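PDB 4MT4: CmeC from Campylobacter jejuni, which probably forms the outer membrane channel through which a tripartite pump expels drugs from the cell. Local coordinates for residues Arg135-Asp147 and Gly276-Leu288. Sequence-based numbering, arbitrary orientation.
Sequences RASKSGFKASEYD and GSSLEKLTQQNYL
Ser139 and Glu280 are the two knobs of this antiparallel helix pair. Ser139 fits among Glu280, Thr283, Gln284 and Tyr287. Glu280 fits among Ser139, Lys142, Ala143 and Tyr146. This is knobs-into-holes packing between neighbouring helices of the alpha-helical barrel, the tunnel of the outer membrane factor fold. The axes of the two segments approach to 7.9 Å and run at 168°. Ala143 CA and Ser277 CA come within 4.4 Å, where both side chains are small.

Ser139 OG and Thr283 OG1 are 2.7 Å apart, and a water joins Ser139 OG to Glu280 OE1. Ser277 OG donates to Asp147 OD1 over 2.5 Å, from above the carboxylate plane. The other oxygen, Asp147 OD2, forms a salt bridge with Lys281 NZ, a weak hydrogen bond at 3.3 Å. The extended chain of Lys281 brings its amine there, and its CG packs on Ala143 CB.

The two tyrosines line one side of the pair, the Asp147 group the other. Arg135 CB sits over the centre of the Tyr287 ring in a CH-pi contact, 3.7 Å from the centroid. The Arg135 chain bends at chi3 (111°), and its guanidinium lays one face over Tyr287 CE1. Arg135 NH1 also pairs with Asp132. Glu280 CG meets the Tyr146 ring edge. Tyr146 CD2 lies 3.3 Å from Gly276 C, where the glycine has no side chain.

The pair joins helices 129-195 and 273-293. Helix 58-79 packs against the former, and helix 339-405 against the latter.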
ATOM      1  N   ARG B 135     -10.288  16.788 -23.304  1.00 41.32           N
ATOM      2  CA  ARG B 135      -9.169  17.542 -22.750  1.00 45.85           C
ATOM      3  C   ARG B 135      -8.697  16.948 -21.425  1.00 44.06           C
ATOM      4  O   ARG B 135      -7.510  16.993 -21.103  1.00 40.96           O
ATOM      5  CB  ARG B 135      -9.553  19.011 -22.556  1.00 36.03           C
ATOM      6  CG  ARG B 135      -9.772  19.784 -23.850  1.00 34.88           C
ATOM      7  CD  ARG B 135     -10.619  21.025 -23.600  1.00 43.70           C
ATOM      8  NE  ARG B 135      -9.863  22.263 -23.758  1.00 41.87           N
ATOM      9  CZ  ARG B 135     -10.277  23.450 -23.323  1.00 48.10           C
ATOM     10  NH1 ARG B 135     -11.439  23.558 -22.691  1.00 33.85           N
ATOM     11  NH2 ARG B 135      -9.528  24.527 -23.513  1.00 64.05           N
ATOM     12  N   ALA B 136      -9.632  16.393 -20.660  1.00 38.52           N
ATOM     13  CA  ALA B 136      -9.299  15.744 -19.397  1.00 40.37           C
ATOM     14  C   ALA B 136      -8.467  14.494 -19.650  1.00 48.11           C
ATOM     15  O   ALA B 136      -7.496  14.225 -18.946  1.00 41.88           O
ATOM     16  CB  ALA B 136     -10.562  15.399 -18.621  1.00 35.49           C
ATOM     17  N   SER B 137      -8.849  13.736 -20.672  1.00 39.18           N
ATOM     18  CA  SER B 137      -8.108  12.541 -21.061  1.00 46.29           C
ATOM     19  C   SER B 137      -6.749  12.895 -21.654  1.00 46.89           C
ATOM     20  O   SER B 137      -5.794  12.127 -21.540  1.00 46.05           O
ATOM     21  CB  SER B 137      -8.910  11.715 -22.064  1.00 36.57           C
ATOM     22  OG  SER B 137     -10.088  11.207 -21.464  1.00 50.17           O
ATOM     23  N   LYS B 138      -6.674  14.055 -22.296  1.00 42.48           N
ATOM     24  CA  LYS B 138      -5.418  14.528 -22.862  1.00 46.60           C
ATOM     25  C   LYS B 138      -4.438  14.857 -21.745  1.00 42.02           C
ATOM     26  O   LYS B 138      -3.235  14.627 -21.868  1.00 40.20           O
ATOM     27  CB  LYS B 138      -5.653  15.750 -23.750  1.00 39.67           C
ATOM     28  CG  LYS B 138      -4.546  16.022 -24.758  1.00 38.96           C
ATOM     29  CD  LYS B 138      -4.974  17.087 -25.758  1.00 56.27           C
ATOM     30  CE  LYS B 138      -4.007  17.185 -26.933  1.00 72.57           C
ATOM     31  NZ  LYS B 138      -2.679  17.737 -26.547  1.00 73.61           N
ATOM     32  N   SER B 139      -4.968  15.395 -20.651  1.00 40.65           N
ATOM     33  CA  SER B 139      -4.163  15.689 -19.472  1.00 44.34           C
ATOM     34  C   SER B 139      -3.837  14.402 -18.719  1.00 44.01           C
ATOM     35  O   SER B 139      -2.798  14.292 -18.070  1.00 42.58           O
ATOM     36  CB  SER B 139      -4.896  16.669 -18.557  1.00 35.96           C
ATOM     37  OG  SER B 139      -5.152  17.892 -19.225  1.00 44.54           O
ATOM     38  N   GLY B 140      -4.738  13.429 -18.813  1.00 47.17           N
ATOM     39  CA  GLY B 140      -4.525  12.128 -18.208  1.00 38.91           C
ATOM     40  C   GLY B 140      -3.409  11.379 -18.906  1.00 46.66           C
ATOM     41  O   GLY B 140      -2.634  10.666 -18.270  1.00 45.39           O
ATOM     42  N   PHE B 141      -3.331  11.542 -20.224  1.00 44.57           N
ATOM     43  CA  PHE B 141      -2.277  10.916 -21.014  1.00 51.30           C
ATOM     44  C   PHE B 141      -0.925  11.561 -20.731  1.00 42.90           C
ATOM     45  O   PHE B 141       0.078  10.869 -20.575  1.00 43.25           O
ATOM     46  CB  PHE B 141      -2.589  10.999 -22.510  1.00 34.96           C
ATOM     47  CG  PHE B 141      -1.416  10.655 -23.388  1.00 43.26           C
ATOM     48  CD1 PHE B 141      -0.982   9.344 -23.501  1.00 35.75           C
ATOM     49  CD2 PHE B 141      -0.744  11.642 -24.090  1.00 40.93           C
ATOM     50  CE1 PHE B 141       0.099   9.023 -24.298  1.00 39.77           C
ATOM     51  CE2 PHE B 141       0.338  11.327 -24.892  1.00 44.65           C
ATOM     52  CZ  PHE B 141       0.760  10.014 -24.996  1.00 37.17           C
ATOM     53  N   LYS B 142      -0.908  12.890 -20.669  1.00 39.49           N
ATOM     54  CA  LYS B 142       0.312  13.629 -20.359  1.00 44.70           C
ATOM     55  C   LYS B 142       0.824  13.271 -18.968  1.00 41.39           C
ATOM     56  O   LYS B 142       2.030  13.235 -18.728  1.00 45.73           O
ATOM     57  CB  LYS B 142       0.075  15.138 -20.456  1.00 48.11           C
ATOM     58  CG  LYS B 142      -0.062  15.658 -21.878  1.00 58.12           C
ATOM     59  CD  LYS B 142      -0.100  17.179 -21.903  1.00 67.90           C
ATOM     60  CE  LYS B 142      -0.120  17.714 -23.327  1.00 79.68           C
ATOM     61  NZ  LYS B 142      -0.090  19.204 -23.364  1.00 91.94           N
ATOM     62  N   ALA B 143      -0.106  13.006 -18.056  1.00 42.73           N
ATOM     63  CA  ALA B 143       0.243  12.597 -16.705  1.00 41.50           C
ATOM     64  C   ALA B 143       0.854  11.202 -16.710  1.00 45.38           C
ATOM     65  O   ALA B 143       1.759  10.909 -15.927  1.00 51.61           O
ATOM     66  CB  ALA B 143      -0.978  12.642 -15.804  1.00 40.20           C
ATOM     67  N   SER B 144       0.361  10.347 -17.600  1.00 43.42           N
ATOM     68  CA  SER B 144       0.874   8.987 -17.723  1.00 47.40           C
ATOM     69  C   SER B 144       2.282   8.990 -18.310  1.00 41.49           C
ATOM     70  O   SER B 144       3.084   8.103 -18.022  1.00 40.77           O
ATOM     71  CB  SER B 144      -0.057   8.131 -18.589  1.00 40.59           C
ATOM     72  OG  SER B 144      -0.060   8.578 -19.934  1.00 40.02           O
ATOM     73  N   GLU B 145       2.575   9.991 -19.136  1.00 35.56           N
ATOM     74  CA  GLU B 145       3.906  10.139 -19.712  1.00 41.56           C
ATOM     75  C   GLU B 145       4.909  10.554 -18.642  1.00 45.42           C
ATOM     76  O   GLU B 145       6.024  10.032 -18.579  1.00 41.60           O
ATOM     77  CB  GLU B 145       3.896  11.161 -20.850  1.00 38.89           C
ATOM     78  CG  GLU B 145       3.254  10.664 -22.134  1.00 44.45           C
ATOM     79  CD  GLU B 145       3.358  11.673 -23.261  1.00 41.10           C
ATOM     80  OE1 GLU B 145       3.031  12.857 -23.035  1.00 50.46           O
ATOM     81  OE2 GLU B 145       3.774  11.281 -24.370  1.00 46.42           O
ATOM     82  N   TYR B 146       4.501  11.498 -17.799  1.00 42.08           N
ATOM     83  CA  TYR B 146       5.334  11.956 -16.695  1.00 45.95           C
ATOM     84  C   TYR B 146       5.487  10.865 -15.642  1.00 45.29           C
ATOM     85  O   TYR B 146       6.523  10.769 -14.983  1.00 46.22           O
ATOM     86  CB  TYR B 146       4.744  13.219 -16.068  1.00 37.82           C
ATOM     87  CG  TYR B 146       4.767  14.427 -16.979  1.00 46.56           C
ATOM     88  CD1 TYR B 146       5.817  14.633 -17.865  1.00 47.86           C
ATOM     89  CD2 TYR B 146       3.738  15.361 -16.955  1.00 49.91           C
ATOM     90  CE1 TYR B 146       5.843  15.735 -18.697  1.00 48.59           C
ATOM     91  CE2 TYR B 146       3.756  16.465 -17.784  1.00 39.55           C
ATOM     92  CZ  TYR B 146       4.810  16.647 -18.654  1.00 46.51           C
ATOM     93  OH  TYR B 146       4.832  17.745 -19.483  1.00 51.61           O
ATOM     94  N   ASP B 147       4.447  10.049 -15.488  1.00 43.94           N
ATOM     95  CA  ASP B 147       4.495   8.908 -14.580  1.00 45.18           C
ATOM     96  C   ASP B 147       5.480   7.858 -15.083  1.00 45.79           C
ATOM     97  O   ASP B 147       6.116   7.164 -14.292  1.00 36.57           O
ATOM     98  CB  ASP B 147       3.108   8.283 -14.412  1.00 38.32           C
ATOM     99  CG  ASP B 147       2.232   9.055 -13.447  1.00 40.77           C
ATOM    100  OD1 ASP B 147       2.776   9.837 -12.640  1.00 49.86           O
ATOM    101  OD2 ASP B 147       0.996   8.874 -13.486  1.00 50.56           O
ATOM    102  N   GLY B 276       5.299  17.330 -12.521  1.00 44.66           N
ATOM    103  CA  GLY B 276       4.591  17.502 -13.776  1.00 40.02           C
ATOM    104  C   GLY B 276       3.375  16.603 -13.866  1.00 48.16           C
ATOM    105  O   GLY B 276       2.310  17.023 -14.316  1.00 46.71           O
ATOM    106  N   SER B 277       3.538  15.357 -13.436  1.00 43.13           N
ATOM    107  CA  SER B 277       2.438  14.400 -13.396  1.00 45.19           C
ATOM    108  C   SER B 277       1.323  14.888 -12.483  1.00 46.02           C
ATOM    109  O   SER B 277       0.144  14.823 -12.833  1.00 43.32           O
ATOM    110  CB  SER B 277       2.931  13.032 -12.924  1.00 45.03           C
ATOM    111  OG  SER B 277       1.842  12.180 -12.608  1.00 41.49           O
ATOM    112  N   SER B 278       1.708  15.372 -11.309  1.00 41.23           N
ATOM    113  CA  SER B 278       0.746  15.868 -10.338  1.00 37.74           C
ATOM    114  C   SER B 278       0.032  17.105 -10.876  1.00 50.92           C
ATOM    115  O   SER B 278      -1.140  17.337 -10.580  1.00 35.96           O
ATOM    116  CB  SER B 278       1.444  16.178  -9.014  1.00 45.22           C
ATOM    117  OG  SER B 278       0.508  16.362  -7.970  1.00 58.29           O
ATOM    118  N   LEU B 279       0.746  17.893 -11.675  1.00 40.09           N
ATOM    119  CA  LEU B 279       0.169  19.076 -12.297  1.00 38.16           C
ATOM    120  C   LEU B 279      -0.909  18.692 -13.308  1.00 51.62           C
ATOM    121  O   LEU B 279      -2.021  19.217 -13.272  1.00 43.15           O
ATOM    122  CB  LEU B 279       1.252  19.910 -12.982  1.00 47.63           C
ATOM    123  CG  LEU B 279       0.757  21.149 -13.732  1.00 55.65           C
ATOM    124  CD1 LEU B 279       0.301  22.213 -12.746  1.00 52.45           C
ATOM    125  CD2 LEU B 279       1.818  21.696 -14.681  1.00 64.75           C
ATOM    126  N   GLU B 280      -0.573  17.765 -14.200  1.00 40.76           N
ATOM    127  CA  GLU B 280      -1.485  17.347 -15.261  1.00 47.28           C
ATOM    128  C   GLU B 280      -2.741  16.682 -14.718  1.00 47.03           C
ATOM    129  O   GLU B 280      -3.819  16.807 -15.298  1.00 45.25           O
ATOM    130  CB  GLU B 280      -0.776  16.397 -16.227  1.00 33.49           C
ATOM    131  CG  GLU B 280       0.333  17.052 -17.035  1.00 34.08           C
ATOM    132  CD  GLU B 280      -0.181  18.038 -18.072  1.00 55.49           C
ATOM    133  OE1 GLU B 280      -1.397  18.042 -18.364  1.00 52.00           O
ATOM    134  OE2 GLU B 280       0.642  18.812 -18.605  1.00 58.04           O
ATOM    135  N   LYS B 281      -2.600  15.973 -13.605  1.00 43.90           N
ATOM    136  CA  LYS B 281      -3.745  15.337 -12.969  1.00 49.67           C
ATOM    137  C   LYS B 281      -4.664  16.382 -12.348  1.00 51.05           C
ATOM    138  O   LYS B 281      -5.855  16.138 -12.149  1.00 43.49           O
ATOM    139  CB  LYS B 281      -3.282  14.332 -11.916  1.00 41.11           C
ATOM    140  CG  LYS B 281      -2.620  13.101 -12.511  1.00 50.71           C
ATOM    141  CD  LYS B 281      -2.135  12.148 -11.437  1.00 45.73           C
ATOM    142  CE  LYS B 281      -1.415  10.954 -12.046  1.00 51.60           C
ATOM    143  NZ  LYS B 281      -0.959   9.984 -11.012  1.00 61.37           N
ATOM    144  N   LEU B 282      -4.105  17.552 -12.055  1.00 48.17           N
ATOM    145  CA  LEU B 282      -4.885  18.655 -11.507  1.00 40.23           C
ATOM    146  C   LEU B 282      -5.714  19.337 -12.594  1.00 44.99           C
ATOM    147  O   LEU B 282      -6.890  19.635 -12.386  1.00 41.19           O
ATOM    148  CB  LEU B 282      -3.971  19.672 -10.822  1.00 41.10           C
ATOM    149  CG  LEU B 282      -4.618  20.976 -10.347  1.00 42.15           C
ATOM    150  CD1 LEU B 282      -5.770  20.702  -9.387  1.00 35.63           C
ATOM    151  CD2 LEU B 282      -3.582  21.885  -9.707  1.00 45.62           C
ATOM    152  N   THR B 283      -5.105  19.575 -13.755  1.00 37.32           N
ATOM    153  CA  THR B 283      -5.824  20.172 -14.883  1.00 53.87           C
ATOM    154  C   THR B 283      -6.876  19.207 -15.408  1.00 40.82           C
ATOM    155  O   THR B 283      -7.901  19.620 -15.945  1.00 43.66           O
ATOM    156  CB  THR B 283      -4.889  20.546 -16.050  1.00 48.07           C
ATOM    157  OG1 THR B 283      -4.896  19.495 -17.024  1.00 69.72           O
ATOM    158  CG2 THR B 283      -3.471  20.765 -15.558  1.00 28.20           C
ATOM    159  N   GLN B 284      -6.602  17.917 -15.253  1.00 42.80           N
ATOM    160  CA  GLN B 284      -7.534  16.880 -15.670  1.00 45.73           C
ATOM    161  C   GLN B 284      -8.836  16.987 -14.887  1.00 41.72           C
ATOM    162  O   GLN B 284      -9.923  16.971 -15.462  1.00 42.65           O
ATOM    163  CB  GLN B 284      -6.918  15.494 -15.481  1.00 37.20           C
ATOM    164  CG  GLN B 284      -7.878  14.353 -15.758  1.00 29.80           C
ATOM    165  CD  GLN B 284      -7.236  12.993 -15.569  1.00 49.89           C
ATOM    166  OE1 GLN B 284      -6.344  12.824 -14.737  1.00 49.23           O
ATOM    167  NE2 GLN B 284      -7.688  12.014 -16.343  1.00 42.13           N
ATOM    168  N   GLN B 285      -8.712  17.106 -13.569  1.00 44.64           N
ATOM    169  CA  GLN B 285      -9.871  17.245 -12.693  1.00 39.08           C
ATOM    170  C   GLN B 285     -10.566  18.584 -12.915  1.00 50.34           C
ATOM    171  O   GLN B 285     -11.782  18.696 -12.760  1.00 44.94           O
ATOM    172  CB  GLN B 285      -9.455  17.102 -11.227  1.00 38.85           C
ATOM    173  CG  GLN B 285      -8.903  15.729 -10.874  1.00 42.79           C
ATOM    174  CD  GLN B 285      -9.917  14.625 -11.100  1.00 45.37           C
ATOM    175  OE1 GLN B 285     -11.092  14.766 -10.760  1.00 52.98           O
ATOM    176  NE2 GLN B 285      -9.469  13.521 -11.687  1.00 47.93           N
ATOM    177  N   ASN B 286      -9.787  19.597 -13.282  1.00 42.74           N
ATOM    178  CA  ASN B 286     -10.330  20.923 -13.547  1.00 42.31           C
ATOM    179  C   ASN B 286     -11.234  20.916 -14.775  1.00 39.89           C
ATOM    180  O   ASN B 286     -12.264  21.589 -14.804  1.00 42.25           O
ATOM    181  CB  ASN B 286      -9.197  21.934 -13.730  1.00 44.26           C
ATOM    182  CG  ASN B 286      -9.704  23.344 -13.952  1.00 39.30           C
ATOM    183  OD1 ASN B 286     -10.188  23.994 -13.026  1.00 41.11           O
ATOM    184  ND2 ASN B 286      -9.586  23.828 -15.183  1.00 33.34           N
ATOM    185  N   TYR B 287     -10.842  20.144 -15.784  1.00 37.64           N
ATOM    186  CA  TYR B 287     -11.643  19.989 -16.993  1.00 40.67           C
ATOM    187  C   TYR B 287     -12.936  19.234 -16.702  1.00 40.26           C
ATOM    188  O   TYR B 287     -13.973  19.495 -17.311  1.00 39.00           O
ATOM    189  CB  TYR B 287     -10.842  19.262 -18.077  1.00 39.89           C
ATOM    190  CG  TYR B 287      -9.874  20.150 -18.831  1.00 43.16           C
ATOM    191  CD1 TYR B 287     -10.282  21.379 -19.341  1.00 40.44           C
ATOM    192  CD2 TYR B 287      -8.553  19.764 -19.027  1.00 41.72           C
ATOM    193  CE1 TYR B 287      -9.400  22.193 -20.030  1.00 42.00           C
ATOM    194  CE2 TYR B 287      -7.665  20.572 -19.712  1.00 36.81           C
ATOM    195  CZ  TYR B 287      -8.093  21.784 -20.211  1.00 47.56           C
ATOM    196  OH  TYR B 287      -7.203  22.582 -20.892  1.00 45.16           O
ATOM    197  N   LEU B 288     -12.863  18.296 -15.763  1.00 40.90           N
ATOM    198  CA  LEU B 288     -14.017  17.481 -15.399  1.00 42.56           C
ATOM    199  C   LEU B 288     -15.042  18.281 -14.606  1.00 39.52           C
ATOM    200  O   LEU B 288     -16.206  17.891 -14.513  1.00 43.23           O
ATOM    201  CB  LEU B 288     -13.574  16.256 -14.599  1.00 32.17           C
ATOM    202  CG  LEU B 288     -12.790  15.214 -15.398  1.00 45.49           C
ATOM    203  CD1 LEU B 288     -12.401  14.037 -14.519  1.00 27.80           C
ATOM    204  CD2 LEU B 288     -13.598  14.752 -16.604  1.00 31.62           C
TER
HETATM  205  O   HOH W   1      -3.149  19.769 -20.072  1.00 57.31           O